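Local atomic coordinates of flavin prenyltransferase PAD1, mitochondrial (PDB entry 6QLG), a protein that probably makes the prenylated FMN cofactor of ferulic acid decarboxylase by joining a dimethylallyl group to N5 and C6 of reduced FMN. Residues 142-145 against 146-149. Numbering follows the deposited sequence.
Sequences ISRT and ADVM. With FMN (flavin mononucleotide), chain T.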
# COMPACT_ATOMS: atom_id res chain seq x y z
N ILE B 142 10.81 -2.01 -29.78
CA ILE B 142 11.66 -1.69 -28.63
C ILE B 142 10.96 -2.09 -27.33
O ILE B 142 11.53 -2.79 -26.49
CB ILE B 142 12.04 -0.20 -28.63
CG1 ILE B 142 13.07 0.08 -29.72
CG2 ILE B 142 12.58 0.21 -27.27
CD1 ILE B 142 13.44 1.54 -29.86
N SER B 143 9.70 -1.67 -27.16
CA SER B 143 9.01 -1.96 -25.91
C SER B 143 8.65 -3.44 -25.80
O SER B 143 8.70 -4.01 -24.70
CB SER B 143 7.76 -1.08 -25.79
OG SER B 143 6.99 -1.10 -26.98
N ARG B 144 8.30 -4.08 -26.92
CA ARG B 144 8.00 -5.51 -26.87
C ARG B 144 9.23 -6.33 -26.51
O ARG B 144 9.14 -7.25 -25.69
CB ARG B 144 7.42 -5.97 -28.21
CG ARG B 144 7.18 -7.48 -28.31
CD ARG B 144 6.23 -7.98 -27.23
NE ARG B 144 6.01 -9.42 -27.32
CZ ARG B 144 5.45 -10.16 -26.37
NH1 ARG B 144 5.05 -9.60 -25.24
NH2 ARG B 144 5.29 -11.47 -26.54
N THR B 145 10.37 -6.02 -27.12
CA THR B 145 11.59 -6.77 -26.81
C THR B 145 11.99 -6.58 -25.35
O THR B 145 12.40 -7.54 -24.68
CB THR B 145 12.72 -6.36 -27.75
OG1 THR B 145 12.29 -6.51 -29.11
CG2 THR B 145 13.94 -7.23 -27.52
N ALA B 146 11.87 -5.36 -24.83
CA ALA B 146 12.13 -5.13 -23.41
C ALA B 146 11.14 -5.91 -22.55
O ALA B 146 11.53 -6.52 -21.54
CB ALA B 146 12.06 -3.64 -23.09
N ASP B 147 9.86 -5.89 -22.92
CA ASP B 147 8.85 -6.68 -22.22
C ASP B 147 9.24 -8.16 -22.20
O ASP B 147 9.05 -8.85 -21.19
CB ASP B 147 7.49 -6.49 -22.88
CG ASP B 147 6.34 -7.03 -22.05
OD1 ASP B 147 6.05 -6.44 -20.99
OD2 ASP B 147 5.72 -8.03 -22.47
N VAL B 148 9.81 -8.65 -23.30
CA VAL B 148 10.24 -10.04 -23.38
C VAL B 148 11.47 -10.28 -22.51
O VAL B 148 11.56 -11.30 -21.82
CB VAL B 148 10.49 -10.43 -24.85
CG1 VAL B 148 11.22 -11.76 -24.93
CG2 VAL B 148 9.18 -10.49 -25.61
N MET B 149 12.43 -9.35 -22.52
CA MET B 149 13.60 -9.48 -21.66
C MET B 149 13.20 -9.60 -20.19
O MET B 149 13.77 -10.41 -19.45
CB MET B 149 14.54 -8.28 -21.85
CG MET B 149 15.11 -8.12 -23.24
SD MET B 149 16.36 -9.36 -23.66
CE MET B 149 16.55 -9.06 -25.42
N1 FMN T . 2.31 -10.91 -27.80
C2 FMN T . 1.82 -11.46 -26.63
O2 FMN T . 1.68 -10.75 -25.65
N3 FMN T . 1.50 -12.80 -26.58
C4 FMN T . 1.66 -13.60 -27.70
O4 FMN T . 1.37 -14.80 -27.67
C4A FMN T . 2.15 -13.05 -28.88
N5 FMN T . 2.30 -13.85 -29.99
C5A FMN T . 2.79 -13.31 -31.16
C6 FMN T . 2.94 -14.11 -32.29
C7 FMN T . 3.43 -13.56 -33.46
C7M FMN T . 3.61 -14.42 -34.68
C8 FMN T . 3.76 -12.21 -33.52
C8M FMN T . 4.29 -11.63 -34.80
C9 FMN T . 3.61 -11.41 -32.40
C9A FMN T . 3.12 -11.95 -31.22
N10 FMN T . 2.96 -11.15 -30.10
C10 FMN T . 2.48 -11.70 -28.93
C1' FMN T . 3.32 -9.69 -30.13
C2' FMN T . 2.10 -8.80 -30.37
O2' FMN T . 1.58 -9.07 -31.65
C3' FMN T . 2.53 -7.34 -30.29
O3' FMN T . 2.75 -6.96 -28.95
C4' FMN T . 1.46 -6.43 -30.89
O4' FMN T . 1.85 -5.09 -30.70
C5' FMN T . 0.11 -6.60 -30.20
O5' FMN T . -0.80 -5.70 -30.81
P FMN T . -2.40 -5.85 -30.67
O1P FMN T . -3.05 -4.51 -30.96
O2P FMN T . -2.87 -6.89 -31.65
O3P FMN T . -2.75 -6.26 -29.25
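Arg-144 and Asp-147, one turn apart on the alpha-helix 141-151, form an i to i+3 salt bridge, NH1 to OD2 at 3.3 Å, on the side of the helix that meets a bound FMN. The helix flanks the parallel sheet of this flavoprotein fold. Four i to i+4 bonds pair the N-H groups of 146-149 with the carbonyls of 142-145: Ala-146 N to Ile-142 O (3.1 Å), Asp-147 N to Ser-143 O (2.8 Å), Val-148 N to Arg-144 O, the most bent of the four at 146°, and Met-149 N to Thr-145 O. CG of Arg-144 stands anti to the backbone N (chi1 175°) and the chain then bends at chi2, which carries the guanidinium between flavin and helix. FMN N1 lies over one face, offset toward the rim and 3.3 Å from NH2; Val-148 CG2 sits over the centre of the opposite face, 3.8 Å from CZ. The carboxylate of Asp-147 approaches obliquely, its plane turned 30° from the guanidinium. Both charged groups have partners in a second subunit: Arg-144 NH2 makes a salt bridge to Glu-162 there, and Asp-147 OD2 is hydrogen-bonded to His-169 of the same subunit, so OD2 has two partners, Arg-144 NH1 and His-169 NE2, while flavin and Val-148 on opposite faces probably help hold the guanidinium plane. A weak, long ion pair also links NH2 to the dimethylallyl diphosphate, placing Arg-144 in both the flavin and the prenyl-donor pockets at this subunit interface. On the inner side, Ala-146 and Met-149 pack on Met-120 of strand 119-125. Thr-145 OG1 is hydrogen-bonded to Leu-141 O, while its methyl CG2, anti to the backbone N, lies 3.8 Å from Met-149 CE.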